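Local coordinates for protein FACT complex subunit SPT16 (Ashbya gossypii, PDB 6A8M) that probably reorganises nucleosomes as part of the FACT histone chaperone, destabilising and restoring them during transcription, DNA replication and repair, at residues Ser25-Pro30 and Val166-Ser171; Leu33-Gly38 and Gln47-Leu52; Val187-Ser192 and Tyr298-Ser303; Leu288-Ile293 and Ala414-Asp419; Lys340-Gly345 and Lys363-Leu368. All blocks are in the same frame, centred on the assembly; numbering follows the deposited sequence. Where two conformers were deposited one is given.

In the fold
From the N terminus, contact 1 opens first, in the loop after helix 9-22, and closes at helix 167-174, so that its long loop takes in most of the N-terminal lobe. Contact 2 falls wholly within that loop, setting strand 32-37 against helix 48-57; the two touch where Val166 and Leu170 reach Phe35. The chain then enters the peptidase M24-like domain. Contact 3 ties helix 179-208 to strand 298-308, and before it closes contact 4 has opened on strand 285-295, so the two cross; they meet through Ser290 and Ser303. Contact 4 closes at strand 412-424, and inside its span contact 5 packs helix 339-353 on strand 364-368.

Contact 1 (Ser25-Pro30 and Val166-Ser171); sequences SFDGSP and VSLGLS
Phe26 lays its aromatic ring flat on the backbone of Gly169, a CH-pi contact that joins the loop before the first sheet strand of the N-terminal lobe to the start of helix 167-174. The CA of Gly169 stands 3.5 Å from the centroid of the Phe26 ring and only 15° off the ring normal, so it sits almost over the centre. Phe26 gets there with CG anti to its own carbonyl carbon (chi1 -72°), which sends the ring out from the loop toward the helix. Glycine suits the other side: a beta carbon at 169 would run straight into Phe26 CG. Val166, in the N-cap position, crosses the ring obliquely, its CB 3.9 Å from Phe26 CD2, while Leu170 adds a looser touch. Both also reach Phe35 of strand 32-37, which joins this packing to the lobe's sheet. An alanine in place of Phe26 takes away the ring over Gly169 CA and would probably leave the loop loosely held against the helix beside Val166. The loop itself is shaped by a type II turn from Phe26 to Ser29, with Gly28 taking the backbone angles that favour glycine and Ser29 N bonded to Phe26 O at 2.9 Å. At the exposed margin, Asp27 OD2 rests against the methyl CD2 of Leu168, 3.3 Å away.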
# COMPACT_ATOMS: atom_id res chain seq x y z
N SER A 25 20.17 6.86 -12.16
CA SER A 25 20.96 6.11 -11.19
C SER A 25 20.20 4.94 -10.57
O SER A 25 20.72 4.30 -9.64
CB SER A 25 21.46 7.05 -10.09
OG SER A 25 20.39 7.51 -9.31
N PHE A 26 18.98 4.66 -11.03
CA PHE A 26 18.38 3.36 -10.75
C PHE A 26 19.34 2.25 -11.17
O PHE A 26 20.14 2.41 -12.09
CB PHE A 26 17.05 3.17 -11.49
CG PHE A 26 15.92 4.00 -10.95
CD1 PHE A 26 16.07 4.76 -9.80
CD2 PHE A 26 14.69 4.01 -11.60
CE1 PHE A 26 15.01 5.51 -9.31
CE2 PHE A 26 13.63 4.76 -11.12
CZ PHE A 26 13.79 5.51 -9.97
N ASP A 27 19.26 1.12 -10.46
CA ASP A 27 20.00 -0.07 -10.88
C ASP A 27 19.79 -0.32 -12.36
O ASP A 27 18.68 -0.18 -12.88
CB ASP A 27 19.54 -1.29 -10.08
CG ASP A 27 19.95 -1.23 -8.61
OD1 ASP A 27 20.76 -0.35 -8.24
OD2 ASP A 27 19.44 -2.07 -7.82
N GLY A 28 20.86 -0.67 -13.06
CA GLY A 28 20.78 -0.90 -14.48
C GLY A 28 20.92 0.33 -15.34
O GLY A 28 20.93 0.20 -16.57
N SER A 29 21.01 1.52 -14.74
CA SER A 29 21.26 2.77 -15.46
C SER A 29 20.35 2.96 -16.68
O SER A 29 20.83 3.03 -17.81
CB SER A 29 22.72 2.86 -15.87
OG SER A 29 23.59 2.79 -14.75
N PRO A 30 19.03 3.02 -16.49
CA PRO A 30 18.16 3.26 -17.64
C PRO A 30 18.39 4.67 -18.18
O PRO A 30 18.63 5.61 -17.41
CB PRO A 30 16.75 3.08 -17.08
CG PRO A 30 16.90 3.42 -15.61
CD PRO A 30 18.27 2.94 -15.22
N VAL A 166 12.25 -1.35 -12.88
CA VAL A 166 12.58 -0.21 -12.03
C VAL A 166 11.81 -0.26 -10.70
O VAL A 166 11.62 0.76 -10.05
CB VAL A 166 12.31 1.12 -12.77
CG1 VAL A 166 13.21 1.25 -13.98
CG2 VAL A 166 10.84 1.24 -13.19
N SER A 167 11.42 -1.46 -10.26
CA SER A 167 10.65 -1.56 -9.01
C SER A 167 11.41 -0.98 -7.82
O SER A 167 10.85 -0.24 -7.02
CB SER A 167 10.25 -3.00 -8.72
OG SER A 167 9.15 -3.38 -9.53
N LEU A 168 12.69 -1.36 -7.67
CA LEU A 168 13.42 -0.86 -6.50
C LEU A 168 13.56 0.64 -6.56
O LEU A 168 13.41 1.34 -5.55
CB LEU A 168 14.80 -1.53 -6.41
CG LEU A 168 15.76 -1.00 -5.33
CD1 LEU A 168 15.19 -1.21 -3.92
CD2 LEU A 168 17.13 -1.66 -5.43
N GLY A 169 13.85 1.17 -7.75
CA GLY A 169 14.01 2.61 -7.89
C GLY A 169 12.73 3.37 -7.57
O GLY A 169 12.76 4.38 -6.87
N LEU A 170 11.60 2.90 -8.09
CA LEU A 170 10.34 3.57 -7.78
C LEU A 170 10.02 3.48 -6.30
O LEU A 170 9.56 4.46 -5.69
CB LEU A 170 9.21 2.98 -8.63
CG LEU A 170 9.30 3.28 -10.14
CD1 LEU A 170 8.28 2.49 -10.94
CD2 LEU A 170 9.19 4.76 -10.44
N SER A 171 10.26 2.32 -5.68
CA SER A 171 9.99 2.18 -4.25
C SER A 171 10.75 3.22 -3.43
O SER A 171 10.19 3.85 -2.53
CB SER A 171 10.34 0.76 -3.80
OG SER A 171 10.41 0.68 -2.39

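Contact 2 (Leu33-Gly38 and Gln47-Leu52); sequences LVFILG and QKTTIL
The ring of Phe35 carries a methyl group on one face and a hydroxyl at its edge, both supplied by helix 48-57. Leu52 CD2 lies over the face as a CH-pi contact, 3.5 Å from the centroid of the Phe35 ring and shifted toward the rim, closest to Phe35 CD2 and CG. Thr49 OG1 lies near the plane of the same ring, 4.0 Å from Phe35 CD1. Leu52 and Phe35 meet at about a right angle, with CG of Leu52 anti to its backbone N (chi1 180°), which stretches the leucine out from the helix to the ring. A threonine serves well at 49 because its two branches do different work. The methyl CG2 presses on the strand, 3.9 Å from Phe35 CB, while the Thr49 and Leu37 side chains lie alongside each other, pointing opposite ways. The hydroxyl takes a proton from a water, 2.7 Å from Thr49 OG1, that itself accepts from Ile36 N at 2.8 Å; this bridge gives the strand amide a partner. Farther along, Leu37 CD1 reaches Thr50 OG1 at 4.1 Å, a plain packing contact, since that hydroxyl is bonded to Tyr140 and Glu60. Asp138 accepts from the backbone amides of Lys48 and Thr49 at the helix start. Segment 48-52 runs at 95° to strand segment 33-37 over one side of the mixed sheet, while Ile36 and Val34 meet helix 143-158; such helix-covered sheets characterise the alpha/beta N-terminal lobe of Spt16, which resembles the N-terminal domain of aminopeptidase P.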
# COMPACT_ATOMS: atom_id res chain seq x y z
N LEU A 33 12.52 6.11 -19.39
CA LEU A 33 11.48 5.30 -18.76
C LEU A 33 10.27 5.29 -19.67
O LEU A 33 9.94 6.32 -20.26
CB LEU A 33 11.08 5.86 -17.40
CG LEU A 33 12.18 6.11 -16.37
CD1 LEU A 33 11.59 6.66 -15.09
CD2 LEU A 33 12.94 4.80 -16.12
N VAL A 34 9.59 4.15 -19.77
CA VAL A 34 8.30 4.07 -20.45
C VAL A 34 7.30 3.30 -19.59
O VAL A 34 7.56 2.15 -19.22
CB VAL A 34 8.41 3.42 -21.84
CG1 VAL A 34 7.05 3.45 -22.52
CG2 VAL A 34 9.47 4.13 -22.72
N PHE A 35 6.14 3.92 -19.32
CA PHE A 35 5.06 3.31 -18.56
C PHE A 35 3.78 3.37 -19.39
O PHE A 35 3.43 4.44 -19.90
CB PHE A 35 4.84 4.03 -17.22
CG PHE A 35 6.07 4.09 -16.37
CD1 PHE A 35 6.41 3.00 -15.59
CD2 PHE A 35 6.89 5.20 -16.37
CE1 PHE A 35 7.56 3.02 -14.81
CE2 PHE A 35 8.05 5.23 -15.59
CZ PHE A 35 8.38 4.14 -14.81
N ILE A 36 3.09 2.24 -19.52
CA ILE A 36 1.93 2.14 -20.40
C ILE A 36 0.77 1.61 -19.58
O ILE A 36 0.82 0.48 -19.09
CB ILE A 36 2.18 1.24 -21.62
CG1 ILE A 36 3.58 1.47 -22.20
CG2 ILE A 36 1.10 1.49 -22.68
CD1 ILE A 36 4.64 0.58 -21.59
N LEU A 37 -0.29 2.40 -19.48
CA LEU A 37 -1.48 1.99 -18.75
C LEU A 37 -2.55 1.66 -19.79
O LEU A 37 -2.89 2.51 -20.61
CB LEU A 37 -1.95 3.09 -17.79
CG LEU A 37 -2.54 2.53 -16.48
CD1 LEU A 37 -2.50 3.58 -15.42
CD2 LEU A 37 -3.96 1.97 -16.68
N GLY A 38 -3.05 0.43 -19.76
CA GLY A 38 -4.12 0.10 -20.69
C GLY A 38 -5.48 0.35 -20.07
O GLY A 38 -5.72 1.42 -19.51
N GLN A 47 -0.54 -2.20 -9.20
CA GLN A 47 0.49 -2.31 -10.23
C GLN A 47 1.32 -1.03 -10.27
O GLN A 47 0.83 0.06 -9.95
CB GLN A 47 -0.13 -2.59 -11.60
CG GLN A 47 -0.88 -3.94 -11.67
CD GLN A 47 -1.09 -4.45 -13.08
OE1 GLN A 47 -0.35 -5.30 -13.54
NE2 GLN A 47 -2.11 -3.92 -13.76
N LYS A 48 2.59 -1.18 -10.64
CA LYS A 48 3.50 -0.04 -10.49
C LYS A 48 3.06 1.13 -11.34
O LYS A 48 3.20 2.29 -10.93
CB LYS A 48 4.92 -0.46 -10.85
CG LYS A 48 5.44 -1.58 -9.99
CD LYS A 48 5.52 -1.19 -8.53
CE LYS A 48 5.83 -2.44 -7.66
NZ LYS A 48 7.02 -3.20 -8.14
N THR A 49 2.52 0.86 -12.53
CA THR A 49 2.13 1.97 -13.40
C THR A 49 0.93 2.71 -12.84
O THR A 49 0.88 3.94 -12.88
CB THR A 49 1.85 1.46 -14.81
OG1 THR A 49 3.03 0.82 -15.30
CG2 THR A 49 1.50 2.61 -15.71
N THR A 50 -0.02 1.96 -12.27
CA THR A 50 -1.16 2.59 -11.60
C THR A 50 -0.71 3.40 -10.40
O THR A 50 -1.18 4.52 -10.17
CB THR A 50 -2.18 1.53 -11.19
OG1 THR A 50 -2.66 0.86 -12.35
CG2 THR A 50 -3.36 2.17 -10.41
N ILE A 51 0.21 2.84 -9.60
CA ILE A 51 0.75 3.60 -8.47
C ILE A 51 1.39 4.88 -8.97
O ILE A 51 1.16 5.97 -8.43
CB ILE A 51 1.74 2.74 -7.67
CG1 ILE A 51 1.01 1.56 -7.03
CG2 ILE A 51 2.42 3.56 -6.58
CD1 ILE A 51 1.98 0.51 -6.46
N LEU A 52 2.20 4.78 -10.04
CA LEU A 52 2.86 5.95 -10.59
C LEU A 52 1.84 7.02 -10.99
O LEU A 52 2.03 8.21 -10.69
CB LEU A 52 3.72 5.55 -11.79
CG LEU A 52 4.47 6.71 -12.46
CD1 LEU A 52 5.58 7.27 -11.57
CD2 LEU A 52 5.03 6.17 -13.74
O HOH W 1 4.02 0.20 -17.77

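Contact 3 (Val187-Ser192 and Tyr298-Ser303); sequences VSSRGS and YCSNIS
Three serine hydroxyls meet, brought together by three first torsions: Ser188 holds OG anti to its backbone N (chi1 178°), Ser192 holds OG anti to its carbonyl carbon (-71°), and Ser300 puts OG between its N and carbonyl carbon (60°). Ser188 and Ser192, one turn apart on helix 179-208, thus grip the single hydroxyl of Ser300, at the break in strand 298-308. Ser300 OG lies 2.7 Å from Ser188 OG and 2.8 Å from Ser192 OG, hydrogen bonds in which either partner may be the donor. Ser188 OG is also 3.0 Å from Tyr298 O, one of several acceptors near its one proton. Serine is small enough for the two segments to come very close, with 5.1 Å between the CA atoms of Ser189 and Ser300. Ser189 brings OG to within 3.2 Å of Ser300 CB, but spends that hydroxyl on Leu185 O in its own helix. Beyond the serines the contact turns apolar, as Ile302 CG2 packs at 3.8 Å on Ser192 CB. The long helix is thereby fixed against the sheet of the M24-type domain, whose neighbouring strand adds weak bonds, Ile293 N giving to Ser192 OG and Ile293 O taking from Ser300 OG. The buried hydroxyls largely serve one another, with backbone groups; their proton positions stay undecided, though the nearby carbonyls are likely to draw protons.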
# COMPACT_ATOMS: atom_id res chain seq x y z
N VAL A 187 -6.10 10.07 7.62
CA VAL A 187 -7.52 9.88 7.36
C VAL A 187 -7.80 8.41 7.16
O VAL A 187 -8.71 7.84 7.79
CB VAL A 187 -7.97 10.70 6.13
CG1 VAL A 187 -9.42 10.38 5.79
CG2 VAL A 187 -7.83 12.21 6.39
N SER A 188 -7.02 7.77 6.30
CA SER A 188 -7.18 6.34 6.03
C SER A 188 -7.11 5.53 7.32
O SER A 188 -7.93 4.63 7.55
CB SER A 188 -6.08 5.89 5.07
OG SER A 188 -6.20 4.50 4.84
N SER A 189 -6.10 5.82 8.15
CA SER A 189 -5.90 5.07 9.39
C SER A 189 -7.09 5.24 10.33
O SER A 189 -7.52 4.28 10.99
CB SER A 189 -4.61 5.50 10.09
OG SER A 189 -3.46 5.12 9.32
N ARG A 190 -7.63 6.46 10.42
CA ARG A 190 -8.80 6.63 11.27
C ARG A 190 -9.98 5.87 10.69
O ARG A 190 -10.77 5.28 11.44
CB ARG A 190 -9.15 8.11 11.44
CG ARG A 190 -10.30 8.34 12.45
CD ARG A 190 -9.85 8.08 13.86
NE ARG A 190 -8.85 9.07 14.28
CZ ARG A 190 -9.14 10.31 14.66
NH1 ARG A 190 -10.40 10.74 14.70
NH2 ARG A 190 -8.16 11.14 15.02
N GLY A 191 -10.08 5.80 9.36
CA GLY A 191 -11.07 4.91 8.76
C GLY A 191 -10.87 3.46 9.17
O GLY A 191 -11.82 2.78 9.54
N SER A 192 -9.62 2.98 9.12
CA SER A 192 -9.36 1.61 9.56
C SER A 192 -9.81 1.40 11.00
O SER A 192 -10.40 0.36 11.33
CB SER A 192 -7.89 1.27 9.41
OG SER A 192 -7.56 1.14 8.04
N TYR A 298 -4.24 6.19 -0.43
CA TYR A 298 -3.23 5.94 0.60
C TYR A 298 -3.72 4.86 1.57
O TYR A 298 -4.74 5.04 2.23
CB TYR A 298 -2.86 7.25 1.32
CG TYR A 298 -2.02 8.05 0.37
CD1 TYR A 298 -2.61 8.93 -0.55
CD2 TYR A 298 -0.65 7.88 0.33
CE1 TYR A 298 -1.82 9.59 -1.49
CE2 TYR A 298 0.15 8.58 -0.58
CZ TYR A 298 -0.45 9.41 -1.48
OH TYR A 298 0.34 10.03 -2.41
N CYS A 299 -2.97 3.75 1.64
CA CYS A 299 -3.33 2.58 2.44
C CYS A 299 -2.94 2.72 3.91
O CYS A 299 -1.90 3.28 4.25
CB CYS A 299 -2.64 1.33 1.91
SG CYS A 299 -3.08 0.93 0.21
N SER A 300 -3.77 2.12 4.77
CA SER A 300 -3.48 1.90 6.18
C SER A 300 -3.88 0.47 6.53
O SER A 300 -4.52 -0.25 5.73
CB SER A 300 -4.22 2.90 7.09
OG SER A 300 -5.63 2.79 6.90
N ASN A 301 -3.48 0.03 7.72
CA ASN A 301 -3.68 -1.35 8.13
C ASN A 301 -3.82 -1.37 9.64
O ASN A 301 -3.13 -0.61 10.34
CB ASN A 301 -2.52 -2.26 7.71
CG ASN A 301 -2.83 -3.71 7.92
OD1 ASN A 301 -3.87 -4.17 7.46
ND2 ASN A 301 -1.97 -4.44 8.67
N ILE A 302 -4.70 -2.24 10.15
CA ILE A 302 -4.82 -2.48 11.59
C ILE A 302 -5.17 -3.95 11.77
O ILE A 302 -6.00 -4.49 11.03
CB ILE A 302 -5.87 -1.58 12.26
CG1 ILE A 302 -5.83 -1.76 13.79
CG2 ILE A 302 -7.30 -1.78 11.67
CD1 ILE A 302 -6.71 -0.74 14.57
N SER A 303 -4.52 -4.60 12.73
CA SER A 303 -4.85 -5.98 13.09
C SER A 303 -4.97 -6.06 14.59
O SER A 303 -4.16 -5.49 15.32
CB SER A 303 -3.80 -7.01 12.62
OG SER A 303 -3.77 -7.11 11.20

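Contact 4 (Leu288-Ile293 and Ala414-Asp419); sequences LASCGI and ALQLAD
Leu288 and Gln416 face each other across strand segments 288-291 and 414-419, which run roughly parallel, 26° apart with axes 7.3 Å from each other, yet no backbone hydrogen bond joins them; strand 298-308 is bonded to both, pairing with Ala289 through Arg304 and with Ala418 through Ser303. Side chains therefore do the joining. Leu288 turns CG anti to its carbonyl carbon (chi1 -52°), which aims its two methyls at the other strand. CD1 meets Ala414 CB at 4.1 Å and Gln416 CB at the same distance, the leucine and glutamine side chains crossing at about a right angle. CD2 lies over the backbone, 3.6 Å from Ala414 O and 3.7 Å from Gln416 N. The small Ala414 leaves room for this forked leucine. Gln416 works by its length: with CG anti to N and the chain extended beyond, it carries the amide past Leu288 toward Ser290. Its OE1 stops 3.6 Å from Ser290 OG, and that hydroxyl is bonded to Ser303. A water lies 3.0 Å from Gln416 OE1 and 3.0 Å from Ala289 O and can donate to either, though it has more acceptors near it than protons. Around these residues, Leu270 packs on Leu288 and Gln416, and Tyr268 on Ala414, within the M24-type domain. Chemically the join is an uneven one: Leu288 covers Ala414 O, which has no hydrogen-bond partner in the model, so burying that carbonyl probably costs energy that the apolar packing must repay, whereas OE1 of Gln416 can at least call on a water, though a contested one.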
# COMPACT_ATOMS: atom_id res chain seq x y z
N LEU A 288 -8.50 -13.59 15.34
CA LEU A 288 -7.70 -12.60 14.64
C LEU A 288 -8.56 -11.80 13.68
O LEU A 288 -9.37 -12.36 12.93
CB LEU A 288 -6.57 -13.26 13.86
CG LEU A 288 -5.67 -14.24 14.63
CD1 LEU A 288 -4.52 -14.65 13.72
CD2 LEU A 288 -5.15 -13.67 15.93
N ALA A 289 -8.35 -10.49 13.67
CA ALA A 289 -9.06 -9.63 12.74
C ALA A 289 -8.10 -8.62 12.13
O ALA A 289 -7.19 -8.13 12.81
CB ALA A 289 -10.20 -8.89 13.44
N SER A 290 -8.29 -8.34 10.84
CA SER A 290 -7.46 -7.37 10.13
C SER A 290 -8.32 -6.57 9.17
O SER A 290 -9.11 -7.14 8.41
CB SER A 290 -6.35 -8.04 9.30
OG SER A 290 -5.46 -8.82 10.08
N CYS A 291 -8.12 -5.26 9.14
CA CYS A 291 -8.74 -4.55 8.05
C CYS A 291 -7.87 -3.36 7.70
O CYS A 291 -7.04 -2.91 8.50
CB CYS A 291 -10.18 -4.13 8.38
SG CYS A 291 -10.33 -2.94 9.67
N GLY A 292 -8.02 -2.92 6.46
CA GLY A 292 -7.17 -1.87 5.95
C GLY A 292 -7.93 -1.04 4.95
O GLY A 292 -8.60 -1.60 4.08
N ILE A 293 -7.79 0.28 5.04
CA ILE A 293 -8.59 1.23 4.29
C ILE A 293 -7.66 1.99 3.36
O ILE A 293 -6.45 2.08 3.61
CB ILE A 293 -9.32 2.18 5.26
CG1 ILE A 293 -10.49 1.44 5.92
CG2 ILE A 293 -9.78 3.49 4.61
CD1 ILE A 293 -11.68 1.26 5.00
N ALA A 414 -3.44 -18.40 17.97
CA ALA A 414 -2.48 -17.59 17.23
C ALA A 414 -2.68 -16.18 17.72
O ALA A 414 -3.69 -15.86 18.36
CB ALA A 414 -2.68 -17.70 15.70
N LEU A 415 -1.71 -15.33 17.45
CA LEU A 415 -1.74 -13.95 17.91
C LEU A 415 -1.31 -13.05 16.78
O LEU A 415 -0.36 -13.35 16.06
CB LEU A 415 -0.80 -13.71 19.11
CG LEU A 415 -1.08 -14.58 20.33
CD1 LEU A 415 0.05 -14.46 21.36
CD2 LEU A 415 -2.42 -14.21 20.97
N GLN A 416 -1.97 -11.90 16.65
CA GLN A 416 -1.56 -10.99 15.60
C GLN A 416 -1.95 -9.57 15.98
O GLN A 416 -3.07 -9.32 16.42
CB GLN A 416 -2.17 -11.38 14.25
CG GLN A 416 -1.72 -10.51 13.12
CD GLN A 416 -2.09 -11.10 11.79
OE1 GLN A 416 -3.29 -11.33 11.50
NE2 GLN A 416 -1.08 -11.39 10.97
N LEU A 417 -1.02 -8.64 15.77
CA LEU A 417 -1.26 -7.24 16.07
C LEU A 417 -0.63 -6.41 14.97
O LEU A 417 0.53 -6.67 14.62
CB LEU A 417 -0.63 -6.87 17.43
CG LEU A 417 -0.92 -5.50 18.01
CD1 LEU A 417 -2.40 -5.39 18.38
CD2 LEU A 417 -0.02 -5.25 19.22
N ALA A 418 -1.35 -5.42 14.44
CA ALA A 418 -0.77 -4.54 13.44
C ALA A 418 -1.27 -3.12 13.64
O ALA A 418 -2.42 -2.90 14.02
CB ALA A 418 -1.10 -5.00 11.99
N ASP A 419 -0.40 -2.14 13.37
CA ASP A 419 -0.76 -0.74 13.41
C ASP A 419 -0.01 0.00 12.32
O ASP A 419 1.06 -0.43 11.87
CB ASP A 419 -0.45 -0.11 14.79
CG ASP A 419 -1.52 -0.45 15.82
OD1 ASP A 419 -2.64 0.08 15.69
OD2 ASP A 419 -1.24 -1.25 16.73
O HOH W 2 -5.00 -10.04 13.57

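Contact 5 (Lys340-Gly345 and Lys363-Leu368); sequences KQIYDG and KNVGSL
The phenol ring of Tyr343 is laid against a peptide backbone: the carbonyl O of Lys363 lies over one ring face, 3.6 Å above the plane and offset toward the rim, and Lys363 C comes to 3.4 Å from Tyr343 CE1. The edge of the ring faces Val365 N, near the ring plane. Extending CG anti to N (chi1 -176°) carries the ring from helix 339-353 to segment 363-368, far enough for OH to lie 3.3 Å from Lys363 CA. That hydroxyl is well occupied, since it bonds to Thr362 O and accepts from a water 2.9 Å from Tyr343 OH. The same water accepts from Lys363 NZ, linking the exposed lysine to the ring's end. Phe361 meets the ring with its plane tilted by about 15°. Branched aliphatic residues extend the packing, Val365 CG1 lying at 3.9 Å from Tyr343 CD1 and Val365 CG2 meeting Ile342 CG2 at 4.1 Å. An Asx turn shapes residues 364 to 366: Asn364 OD1 takes Gly366 N at 2.9 Å, in the carbonyl plane and on a lone pair, and Gly366 has backbone angles suited to glycine. A phenylalanine in place of Tyr343 would keep the ring packing but would probably leave Thr362 O without its hydroxyl donor and the water with one hold fewer. Tyrosine thus joins two chemistries at this helix-sheet junction of the M24-type domain, its ring packing on backbone and valine while its OH satisfies a carbonyl at the rim.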
# COMPACT_ATOMS: atom_id res chain seq x y z
N LYS A 340 16.52 -5.39 8.31
CA LYS A 340 17.17 -6.48 9.04
C LYS A 340 17.41 -6.11 10.50
O LYS A 340 17.17 -6.93 11.39
CB LYS A 340 18.49 -6.84 8.36
CG LYS A 340 19.26 -7.95 9.07
CD LYS A 340 20.50 -8.29 8.29
CE LYS A 340 21.38 -9.28 9.04
NZ LYS A 340 22.66 -9.56 8.32
N GLN A 341 17.89 -4.89 10.76
CA GLN A 341 18.10 -4.48 12.15
C GLN A 341 16.78 -4.47 12.92
O GLN A 341 16.72 -4.87 14.09
CB GLN A 341 18.76 -3.11 12.19
CG GLN A 341 20.21 -3.13 11.80
CD GLN A 341 20.80 -1.76 11.54
OE1 GLN A 341 20.08 -0.81 11.22
NE2 GLN A 341 22.11 -1.65 11.66
N ILE A 342 15.71 -4.00 12.27
CA ILE A 342 14.41 -3.96 12.94
C ILE A 342 13.91 -5.38 13.21
O ILE A 342 13.55 -5.73 14.34
CB ILE A 342 13.41 -3.17 12.08
CG1 ILE A 342 13.85 -1.72 11.94
CG2 ILE A 342 12.03 -3.23 12.69
CD1 ILE A 342 13.20 -1.00 10.78
N TYR A 343 13.87 -6.22 12.17
CA TYR A 343 13.39 -7.58 12.37
C TYR A 343 14.26 -8.32 13.39
O TYR A 343 13.74 -8.99 14.29
CB TYR A 343 13.34 -8.35 11.04
CG TYR A 343 12.76 -9.72 11.26
CD1 TYR A 343 11.39 -9.88 11.44
CD2 TYR A 343 13.59 -10.83 11.36
CE1 TYR A 343 10.85 -11.11 11.69
CE2 TYR A 343 13.06 -12.08 11.62
CZ TYR A 343 11.69 -12.21 11.78
OH TYR A 343 11.15 -13.44 12.04
N ASP A 344 15.60 -8.23 13.26
CA ASP A 344 16.47 -8.93 14.21
C ASP A 344 16.27 -8.42 15.64
O ASP A 344 16.38 -9.20 16.59
CB ASP A 344 17.93 -8.81 13.80
CG ASP A 344 18.28 -9.68 12.60
OD1 ASP A 344 17.41 -10.46 12.18
OD2 ASP A 344 19.43 -9.59 12.09
N GLY A 345 16.01 -7.12 15.81
CA GLY A 345 15.72 -6.62 17.15
C GLY A 345 14.46 -7.23 17.76
O GLY A 345 14.39 -7.47 18.97
N LYS A 363 7.98 -14.31 9.82
CA LYS A 363 9.34 -14.03 9.36
C LYS A 363 9.54 -12.59 8.88
O LYS A 363 10.58 -12.26 8.28
CB LYS A 363 9.72 -15.04 8.26
CG LYS A 363 9.80 -16.48 8.78
CD LYS A 363 10.88 -16.59 9.87
CE LYS A 363 11.15 -18.05 10.30
NZ LYS A 363 12.08 -18.09 11.48
N ASN A 364 8.57 -11.72 9.13
CA ASN A 364 8.75 -10.30 8.91
C ASN A 364 7.86 -9.57 9.89
O ASN A 364 6.92 -10.15 10.44
CB ASN A 364 8.41 -9.91 7.46
CG ASN A 364 6.92 -10.05 7.17
OD1 ASN A 364 6.14 -9.12 7.38
ND2 ASN A 364 6.51 -11.22 6.69
N VAL A 365 8.14 -8.28 10.11
CA VAL A 365 7.25 -7.50 10.97
C VAL A 365 6.58 -6.38 10.19
O VAL A 365 6.21 -5.35 10.75
CB VAL A 365 7.97 -6.97 12.23
CG1 VAL A 365 8.35 -8.16 13.14
CG2 VAL A 365 9.20 -6.10 11.91
N GLY A 366 6.33 -6.61 8.91
CA GLY A 366 5.51 -5.69 8.16
C GLY A 366 6.25 -5.11 6.98
O GLY A 366 7.20 -5.72 6.46
N SER A 367 5.82 -3.94 6.52
CA SER A 367 6.48 -3.35 5.36
C SER A 367 6.24 -1.86 5.33
O SER A 367 5.38 -1.33 6.03
CB SER A 367 5.96 -3.97 4.06
OG SER A 367 4.68 -3.44 3.74
N LEU A 368 7.02 -1.18 4.49
CA LEU A 368 6.62 0.14 4.02
C LEU A 368 5.24 0.06 3.38
O LEU A 368 4.90 -0.93 2.72
CB LEU A 368 7.66 0.66 3.02
CG LEU A 368 7.87 2.15 2.78
CD1 LEU A 368 8.32 2.89 4.03
CD2 LEU A 368 8.93 2.28 1.67
O HOH W 3 12.79 -15.50 13.27